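Local structure of uncharacterized protein (Pseudomonas aeruginosa, 4O5P) at residues S450-L453 and A454-N458; L407-M410 and Y411-F415; P376-H379 and S380-G383; S88-N91 and V92-L95. The protein is a type VI secretion effector that acts as a phospholipase, probably hydrolysing membrane lipids of target cells with an alpha/beta-hydrolase-like catalytic domain. All blocks are in the same frame, centred on the assembly; numbering follows the deposited sequence.

Contact 1. Residues S450-L453 and A454-N458; sequences SEEL and ATRFN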
loop_
_atom_site.group_PDB
_atom_site.type_symbol
_atom_site.label_atom_id
_atom_site.label_comp_id
_atom_site.label_asym_id
_atom_site.label_seq_id
_atom_site.Cartn_x
_atom_site.Cartn_y
_atom_site.Cartn_z
ATOM N N SER A 450 14.049 -18.765 -11.270
ATOM C CA SER A 450 14.586 -19.583 -12.350
ATOM C C SER A 450 15.628 -18.776 -13.111
ATOM O O SER A 450 15.649 -17.542 -13.030
ATOM C CB SER A 450 13.468 -20.037 -13.288
ATOM O OG SER A 450 13.036 -18.973 -14.116
ATOM N N GLU A 451 16.510 -19.447 -13.844
ATOM C CA GLU A 451 17.534 -18.688 -14.538
ATOM C C GLU A 451 16.943 -17.889 -15.695
ATOM O O GLU A 451 17.483 -16.850 -16.052
ATOM C CB GLU A 451 18.729 -19.563 -14.956
ATOM C CG GLU A 451 18.556 -20.351 -16.240
ATOM C CD GLU A 451 19.862 -21.012 -16.689
ATOM O OE1 GLU A 451 20.732 -21.273 -15.822
ATOM O OE2 GLU A 451 20.012 -21.266 -17.909
ATOM N N GLU A 452 15.827 -18.342 -16.267
ATOM C CA GLU A 452 15.192 -17.587 -17.353
ATOM C C GLU A 452 14.718 -16.237 -16.806
ATOM O O GLU A 452 14.977 -15.171 -17.395
ATOM C CB GLU A 452 14.024 -18.388 -17.932
ATOM C CG GLU A 452 13.269 -17.728 -19.079
ATOM C CD GLU A 452 12.171 -18.643 -19.658
ATOM O OE1 GLU A 452 12.511 -19.492 -20.513
ATOM O OE2 GLU A 452 10.977 -18.524 -19.261
ATOM N N LEU A 453 14.055 -16.293 -15.652
ATOM C CA LEU A 453 13.644 -15.091 -14.942
ATOM C C LEU A 453 14.851 -14.206 -14.648
ATOM O O LEU A 453 14.840 -13.021 -14.979
ATOM C CB LEU A 453 12.884 -15.454 -13.649
ATOM C CG LEU A 453 12.538 -14.272 -12.739
ATOM C CD1 LEU A 453 11.668 -13.260 -13.484
ATOM C CD2 LEU A 453 11.894 -14.699 -11.411
ATOM N N ALA A 454 15.903 -14.771 -14.055
ATOM C CA ALA A 454 17.086 -13.964 -13.753
ATOM C C ALA A 454 17.641 -13.262 -14.996
ATOM O O ALA A 454 18.004 -12.094 -14.952
ATOM C CB ALA A 454 18.168 -14.808 -13.099
ATOM N N THR A 455 17.699 -13.984 -16.103
ATOM C CA THR A 455 18.267 -13.464 -17.337
ATOM C C THR A 455 17.455 -12.286 -17.885
ATOM O O THR A 455 18.012 -11.252 -18.273
ATOM C CB THR A 455 18.302 -14.568 -18.388
ATOM O OG1 THR A 455 19.324 -15.519 -18.043
ATOM C CG2 THR A 455 18.602 -13.991 -19.747
ATOM N N ARG A 456 16.139 -12.455 -17.914
ATOM C CA ARG A 456 15.242 -11.411 -18.400
ATOM C C ARG A 456 15.261 -10.163 -17.515
ATOM O O ARG A 456 15.330 -9.001 -17.991
ATOM C CB ARG A 456 13.824 -12.000 -18.502
ATOM C CG ARG A 456 13.710 -13.085 -19.603
ATOM C CD ARG A 456 12.382 -13.830 -19.533
ATOM N NE ARG A 456 12.249 -14.843 -20.578
ATOM C CZ ARG A 456 11.101 -15.435 -20.909
ATOM N NH1 ARG A 456 9.984 -15.114 -20.281
ATOM N NH2 ARG A 456 11.072 -16.357 -21.865
ATOM N N PHE A 457 15.206 -10.403 -16.211
ATOM C CA PHE A 457 15.335 -9.309 -15.273
ATOM C C PHE A 457 16.639 -8.572 -15.540
ATOM O O PHE A 457 16.661 -7.360 -15.685
ATOM C CB PHE A 457 15.311 -9.815 -13.825
ATOM C CG PHE A 457 15.632 -8.751 -12.831
ATOM C CD1 PHE A 457 16.952 -8.488 -12.474
ATOM C CD2 PHE A 457 14.620 -7.982 -12.280
ATOM C CE1 PHE A 457 17.251 -7.483 -11.574
ATOM C CE2 PHE A 457 14.909 -6.980 -11.369
ATOM C CZ PHE A 457 16.228 -6.731 -11.015
ATOM N N ASN A 458 17.743 -9.299 -15.599
ATOM C CA ASN A 458 19.024 -8.652 -15.838
ATOM C C ASN A 458 19.103 -7.893 -17.171
ATOM O O ASN A 458 19.837 -6.920 -17.281
ATOM C CB ASN A 458 20.165 -9.657 -15.679
ATOM C CG ASN A 458 20.333 -10.114 -14.232
ATOM O OD1 ASN A 458 20.043 -9.364 -13.297
ATOM N ND2 ASN A 458 20.800 -11.352 -14.044
#
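The carbonyl oxygen Glu451 O is gripped twice by Thr455. The hydroxyl OG1 of Thr455 donates to Glu451 O at 3.0 Å, and the amide N of Thr455 reaches the same Glu451 O at 2.9 Å. The two donors come from opposite faces of the carbonyl plane. Thr455 can do this because its OG1 stands beside its own backbone N (chi1 -72°), which turns the hydroxyl back toward the preceding turn. The bond fixes the rotation of the threonine.

On another side of the helix, Glu452 and Arg456 lie side by side and point the same way. The carboxylate is stacked over one face of the guanidinium, with the two planes 4° apart. Glu452 OE2 is 3.4 Å from Arg456 NH2, but it sits above the plane and offset toward the rim. The salt bridge is therefore held by electrostatic attraction across the stack and not by a directed bond. Lower down, Glu452 CG packs against Arg456 NE at 3.4 Å. NE is buried and has no polar partner. NH1 of Arg456 forms a salt bridge with Glu657 and a hydrogen bond with Gln658.

At the start of the helix, Ser450 OG accepts from Leu453 N at 3.3 Å. Leu453 and Phe457 both pack on Ile405 of helix 403-416, while Arg456 lies along helix 649-657. The arrangement is that of a serine N-capped helix start, with an i to i+4 Glu-Arg pair on the first turns of helix 451-463.

Contact 2. Residues L407-M410 and Y411-F415; sequences LQHM and YAEAF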
loop_
_atom_site.group_PDB
_atom_site.type_symbol
_atom_site.label_atom_id
_atom_site.label_comp_id
_atom_site.label_asym_id
_atom_site.label_seq_id
_atom_site.Cartn_x
_atom_site.Cartn_y
_atom_site.Cartn_z
ATOM N N LEU A 407 11.763 -9.974 -4.007
ATOM C CA LEU A 407 11.644 -10.785 -2.783
ATOM C C LEU A 407 13.025 -11.197 -2.284
ATOM O O LEU A 407 13.397 -10.942 -1.118
ATOM C CB LEU A 407 10.791 -12.030 -3.048
ATOM C CG LEU A 407 10.840 -13.153 -2.015
ATOM C CD1 LEU A 407 10.191 -12.704 -0.708
ATOM C CD2 LEU A 407 10.138 -14.361 -2.557
ATOM N N GLN A 408 13.806 -11.794 -3.171
ATOM C CA GLN A 408 15.130 -12.235 -2.757
ATOM C C GLN A 408 15.951 -11.032 -2.312
ATOM O O GLN A 408 16.673 -11.082 -1.291
ATOM C CB GLN A 408 15.825 -13.018 -3.874
ATOM C CG GLN A 408 15.306 -14.447 -4.021
ATOM C CD GLN A 408 16.304 -15.381 -4.708
ATOM O OE1 GLN A 408 17.424 -14.983 -5.037
ATOM N NE2 GLN A 408 15.894 -16.634 -4.928
ATOM N N HIS A 409 15.787 -9.927 -3.027
ATOM C CA HIS A 409 16.603 -8.770 -2.723
ATOM C C HIS A 409 16.267 -8.351 -1.295
ATOM O O HIS A 409 17.174 -8.111 -0.474
ATOM C CB HIS A 409 16.356 -7.649 -3.742
ATOM C CG HIS A 409 17.148 -6.402 -3.494
ATOM N ND1 HIS A 409 17.037 -5.284 -4.293
ATOM C CD2 HIS A 409 18.057 -6.090 -2.535
ATOM C CE1 HIS A 409 17.837 -4.337 -3.834
ATOM N NE2 HIS A 409 18.461 -4.798 -2.763
HETATM N N MSE A 410 14.968 -8.347 -0.978
HETATM C CA MSE A 410 14.541 -7.785 0.287
HETATM C C MSE A 410 15.082 -8.713 1.346
HETATM O O MSE A 410 15.630 -8.268 2.370
HETATM C CB MSE A 410 13.004 -7.678 0.372
HETATM C CG MSE A 410 12.549 -6.988 1.657
HETATM SE SE MSE A 410 13.065 -5.102 1.671
HETATM C CE MSE A 410 11.574 -4.444 0.624
ATOM N N TYR A 411 15.011 -10.011 1.040
ATOM C CA TYR A 411 15.462 -11.014 1.978
ATOM C C TYR A 411 16.909 -10.721 2.335
ATOM O O TYR A 411 17.267 -10.635 3.524
ATOM C CB TYR A 411 15.319 -12.404 1.357
ATOM C CG TYR A 411 15.874 -13.511 2.207
ATOM C CD1 TYR A 411 15.089 -14.153 3.152
ATOM C CD2 TYR A 411 17.191 -13.925 2.054
ATOM C CE1 TYR A 411 15.614 -15.188 3.929
ATOM C CE2 TYR A 411 17.716 -14.936 2.814
ATOM C CZ TYR A 411 16.939 -15.564 3.749
ATOM O OH TYR A 411 17.507 -16.575 4.501
ATOM N N ALA A 412 17.728 -10.491 1.307
ATOM C CA ALA A 412 19.163 -10.370 1.532
ATOM C C ALA A 412 19.402 -9.155 2.403
ATOM O O ALA A 412 20.184 -9.215 3.371
ATOM C CB ALA A 412 19.921 -10.258 0.211
ATOM N N GLU A 413 18.675 -8.073 2.107
ATOM C CA GLU A 413 18.879 -6.822 2.831
ATOM C C GLU A 413 18.544 -7.083 4.280
ATOM O O GLU A 413 19.328 -6.749 5.174
ATOM C CB GLU A 413 17.988 -5.695 2.276
ATOM C CG GLU A 413 18.327 -5.288 0.834
ATOM C CD GLU A 413 19.492 -4.336 0.775
ATOM O OE1 GLU A 413 19.767 -3.818 -0.334
ATOM O OE2 GLU A 413 20.123 -4.089 1.842
ATOM N N ALA A 414 17.427 -7.773 4.498
ATOM C CA ALA A 414 16.937 -7.974 5.846
ATOM C C ALA A 414 17.932 -8.882 6.555
ATOM O O ALA A 414 18.280 -8.651 7.716
ATOM C CB ALA A 414 15.549 -8.578 5.824
ATOM N N PHE A 415 18.442 -9.875 5.833
ATOM C CA PHE A 415 19.352 -10.821 6.461
ATOM C C PHE A 415 20.625 -10.076 6.876
ATOM O O PHE A 415 21.199 -10.336 7.946
ATOM C CB PHE A 415 19.655 -11.988 5.514
ATOM C CG PHE A 415 20.204 -13.201 6.207
ATOM C CD1 PHE A 415 19.352 -14.171 6.716
ATOM C CD2 PHE A 415 21.578 -13.365 6.365
ATOM C CE1 PHE A 415 19.852 -15.296 7.360
ATOM C CE2 PHE A 415 22.090 -14.486 7.017
ATOM C CZ PHE A 415 21.225 -15.451 7.518
#
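His409 and Glu413 meet one helical turn apart, and Glu413 makes the approach. Its CB lies 3.5 Å from Met410 O. CG comes next, beside the backbone N of Glu413, and touches both His409 O and the ring atom His409 CD2, the latter at 3.5 Å. The chain then bends at chi2 (-82°), which lays the carboxylate alongside the imidazole. CD is 3.7 Å from His409 NE2. At the tip, OE1 accepts from His409 NE2 at 2.9 Å, using the lone pair that faces away from OE2. The bond is somewhat bent, with an N-H...O angle of 147°, and OE1 lies at the ring edge, slightly out of its plane. The other oxygen, OE2, forms a salt bridge with Arg330.

The imidazole is held at both nitrogens, since ND1 bonds Tyr375 OH. The bonds at NE2 and ND1 together fix the ring's rotation. Tyr373 meets the same ring edge-to-face. The neighbouring Met410, a selenomethionine here, packs on Phe276, Phe280 and Leu334. This is an i to i+4 His-carboxylate pair on helix 403-416, where the helix packs against strands 270-280 and 331-336 of the central sheet in the alpha/beta-hydrolase-like domain.

Contact 3. Residues P376-H379 and S380-G383; sequences PGVH and SDVG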
loop_
_atom_site.group_PDB
_atom_site.type_symbol
_atom_site.label_atom_id
_atom_site.label_comp_id
_atom_site.label_asym_id
_atom_site.label_seq_id
_atom_site.Cartn_x
_atom_site.Cartn_y
_atom_site.Cartn_z
ATOM N N PRO A 376 11.395 -3.245 -12.301
ATOM C CA PRO A 376 10.485 -3.345 -13.445
ATOM C C PRO A 376 9.176 -3.977 -13.022
ATOM O O PRO A 376 9.145 -4.675 -12.001
ATOM C CB PRO A 376 11.237 -4.294 -14.389
ATOM C CG PRO A 376 11.949 -5.198 -13.462
ATOM C CD PRO A 376 12.411 -4.308 -12.318
ATOM N N GLY A 377 8.118 -3.743 -13.798
ATOM C CA GLY A 377 6.809 -4.304 -13.515
ATOM C C GLY A 377 5.855 -3.321 -12.876
ATOM O O GLY A 377 6.209 -2.183 -12.571
ATOM N N VAL A 378 4.616 -3.747 -12.691
ATOM C CA VAL A 378 3.633 -2.896 -12.064
ATOM C C VAL A 378 3.580 -3.241 -10.573
ATOM O O VAL A 378 4.487 -3.905 -10.080
ATOM C CB VAL A 378 2.281 -3.010 -12.751
ATOM C CG1 VAL A 378 2.441 -2.574 -14.230
ATOM C CG2 VAL A 378 1.766 -4.429 -12.675
ATOM N N HIS A 379 2.544 -2.779 -9.873
ATOM C CA HIS A 379 2.526 -2.739 -8.405
ATOM C C HIS A 379 2.886 -4.106 -7.766
ATOM O O HIS A 379 3.854 -4.228 -6.979
ATOM C CB HIS A 379 1.134 -2.249 -7.965
ATOM C CG HIS A 379 0.981 -1.993 -6.497
ATOM N ND1 HIS A 379 1.915 -1.308 -5.750
ATOM C CD2 HIS A 379 -0.041 -2.270 -5.652
ATOM C CE1 HIS A 379 1.489 -1.195 -4.507
ATOM N NE2 HIS A 379 0.308 -1.782 -4.416
ATOM N N SER A 380 2.140 -5.138 -8.145
ATOM C CA SER A 380 2.337 -6.466 -7.565
ATOM C C SER A 380 3.469 -7.270 -8.213
ATOM O O SER A 380 3.805 -8.373 -7.744
ATOM C CB SER A 380 1.026 -7.245 -7.570
ATOM O OG SER A 380 0.145 -6.671 -6.626
ATOM N N ASP A 381 4.051 -6.719 -9.275
ATOM C CA ASP A 381 5.310 -7.228 -9.814
ATOM C C ASP A 381 6.474 -6.902 -8.884
ATOM O O ASP A 381 7.552 -7.494 -8.986
ATOM C CB ASP A 381 5.595 -6.640 -11.195
ATOM C CG ASP A 381 4.713 -7.239 -12.275
ATOM O OD1 ASP A 381 4.375 -8.445 -12.141
ATOM O OD2 ASP A 381 4.369 -6.499 -13.236
ATOM N N VAL A 382 6.259 -5.963 -7.969
ATOM C CA VAL A 382 7.294 -5.625 -7.000
ATOM C C VAL A 382 6.922 -6.173 -5.624
ATOM O O VAL A 382 7.762 -6.767 -4.924
ATOM C CB VAL A 382 7.485 -4.113 -6.911
ATOM C CG1 VAL A 382 8.531 -3.771 -5.858
ATOM C CG2 VAL A 382 7.887 -3.555 -8.282
ATOM N N GLY A 383 5.664 -5.974 -5.233
ATOM C CA GLY A 383 5.235 -6.510 -3.950
ATOM C C GLY A 383 4.873 -7.984 -3.892
ATOM O O GLY A 383 4.757 -8.556 -2.801
HETATM O O HOH W 1 9.817 -6.176 -9.818
#
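This is a local turn contact in the buried loop that leads from strand 370-375 into the short helix 379-383. Asp381 folds back onto the loop that precedes it. Its OD2 accepts from Val378 N at 2.8 Å, in a fairly straight bond met on the anti side and tilted 18° from the carboxylate plane. CG stands beside the backbone N of Asp381 (chi1 -74°), which brings the carboxylate back over Gly377. There OD2 is 3.3 Å from Gly377 CA, and the carboxylate packs directly against the backbone of this glycine, which has a positive phi (102°). Val378 CG2 packs on OD2 at 3.4 Å. The other oxygen, OD1, bonds His660.

In the first turn of the helix, His379 O accepts twice. Gly383 N comes in the carbonyl plane at 3.1 Å, and Val382 N comes from above that plane. A water donates to Pro376 O and to Asp381 O, 2.7 Å from each, and so bridges loop and helix.

The imidazole of His379 bonds Asp281 through ND1 and Ser237 through NE2. This pattern is consistent with the catalytic triad of an alpha/beta-hydrolase, with Ser237 on a nucleophile elbow. The bonds of Asp381 and the water thus hold the backbone on both sides of the probable catalytic histidine.

Contact 4. Residues S88-N91 and V92-L95; sequences SCSN and VARL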
loop_
_atom_site.group_PDB
_atom_site.type_symbol
_atom_site.label_atom_id
_atom_site.label_comp_id
_atom_site.label_asym_id
_atom_site.label_seq_id
_atom_site.Cartn_x
_atom_site.Cartn_y
_atom_site.Cartn_z
ATOM N N SER A 88 -1.104 -17.371 -4.048
ATOM C CA SER A 88 -0.620 -16.100 -4.545
ATOM C C SER A 88 -0.176 -15.189 -3.398
ATOM O O SER A 88 -0.480 -13.996 -3.402
ATOM C CB SER A 88 -1.722 -15.429 -5.358
ATOM O OG SER A 88 -2.921 -15.370 -4.605
ATOM N N CYS A 89 0.524 -15.765 -2.421
ATOM C CA CYS A 89 1.088 -15.017 -1.297
ATOM C C CYS A 89 1.946 -13.850 -1.798
ATOM O O CYS A 89 2.733 -14.016 -2.730
ATOM C CB CYS A 89 1.994 -15.940 -0.460
ATOM S SG CYS A 89 1.204 -17.445 0.173
ATOM N N SER A 90 1.822 -12.688 -1.158
ATOM C CA SER A 90 2.681 -11.545 -1.477
ATOM C C SER A 90 4.089 -11.760 -0.942
ATOM O O SER A 90 4.354 -12.730 -0.223
ATOM C CB SER A 90 2.122 -10.272 -0.858
ATOM O OG SER A 90 2.329 -10.238 0.552
ATOM N N ASN A 91 4.996 -10.841 -1.260
ATOM C CA ASN A 91 6.327 -10.925 -0.691
ATOM C C ASN A 91 6.376 -10.673 0.816
ATOM O O ASN A 91 7.236 -11.223 1.501
ATOM C CB ASN A 91 7.294 -10.010 -1.425
ATOM C CG ASN A 91 7.600 -10.505 -2.805
ATOM O OD1 ASN A 91 7.396 -11.681 -3.106
ATOM N ND2 ASN A 91 8.094 -9.615 -3.660
ATOM N N VAL A 92 5.458 -9.858 1.332
ATOM C CA VAL A 92 5.363 -9.688 2.774
ATOM C C VAL A 92 5.036 -11.024 3.441
ATOM O O VAL A 92 5.673 -11.411 4.424
ATOM C CB VAL A 92 4.338 -8.604 3.159
ATOM C CG1 VAL A 92 4.067 -8.622 4.649
ATOM C CG2 VAL A 92 4.853 -7.219 2.723
ATOM N N ALA A 93 4.063 -11.737 2.890
ATOM C CA ALA A 93 3.652 -13.004 3.477
ATOM C C ALA A 93 4.780 -14.014 3.340
ATOM O O ALA A 93 5.042 -14.779 4.266
ATOM C CB ALA A 93 2.376 -13.513 2.837
ATOM N N ARG A 94 5.464 -14.000 2.196
ATOM C CA ARG A 94 6.613 -14.881 1.995
ATOM C C ARG A 94 7.704 -14.635 3.039
ATOM O O ARG A 94 8.214 -15.581 3.631
ATOM C CB ARG A 94 7.144 -14.775 0.554
ATOM C CG ARG A 94 6.197 -15.407 -0.466
ATOM C CD ARG A 94 6.531 -15.040 -1.903
ATOM N NE ARG A 94 5.358 -15.249 -2.749
ATOM C CZ ARG A 94 5.136 -16.348 -3.471
ATOM N NH1 ARG A 94 6.026 -17.334 -3.488
ATOM N NH2 ARG A 94 4.039 -16.447 -4.205
ATOM N N LEU A 95 8.019 -13.371 3.305
ATOM C CA LEU A 95 9.040 -13.022 4.294
ATOM C C LEU A 95 8.633 -13.369 5.727
ATOM O O LEU A 95 9.496 -13.700 6.559
ATOM C CB LEU A 95 9.383 -11.534 4.195
ATOM C CG LEU A 95 10.154 -11.170 2.933
ATOM C CD1 LEU A 95 10.241 -9.661 2.777
ATOM C CD2 LEU A 95 11.546 -11.815 2.972
#
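Arg94 takes hold of Cys89 O side-on with two nitrogens. NE donates at 2.9 Å to Cys89 O, and NH2 donates to the same Cys89 O at 3.1 Å. The oxygen lies close to the guanidinium plane, at its edge. The two donors are placed differently about the carbonyl: NH2 sits on a lone pair in the carbonyl plane, while NE stands well above it. The arginine chain runs extended from CG to NE (chi2 167°), and this length carries the guanidinium back past Ser90. On the way, Arg94 CG passes 3.3 Å from Ser90 O. Asn91 OD1 lies 3.7 Å from Arg94 CD, with the amide plane nearly perpendicular to the guanidinium.

Ser90 is the N-cap of helix 91-97. Its OG accepts from Ala93 N at 3.3 Å, and Ser90 O accepts from Arg94 N at 2.9 Å. Through Cys89 O, Arg94 ties the loop before the cap to the first turn of the helix, and Cys89 CB adds an apolar touch on Ala93 CB at 4.1 Å.

Further out, Asp72 bonds Ser90 OG and positions the cap. NH1 of Arg94 donates to Glu446 O. Asn91 ND2 bonds Ser403 O, at the start of helix 403-416. Val92 packs on Phe236, within the probable nucleophile elbow, and Leu95 rests on Tyr234 of the same strand.

How the contacts relate
From the N terminus, contact 4 comes first and turns the loop after helix 78-81 into helix 91-97. Contact 3 follows much later, after strand 370-375, then contact 2 on helix 403-416 and contact 1 on helix 451-463. Each is local and closes only a short turn; they run in series, and none nests or crosses. In space, contacts 4 and 3 join the start of helix 91-97 to the end of helix 379-383, where Gly383 O lies 2.8 Å from Asn91 N, a probable hydrogen bond. Contacts 2 and 4 pack helix 403-416 on helix 91-97. Through Phe457 and Pro376, contacts 1 and 3 pack helix 451-463 on the loop after strand 370-375.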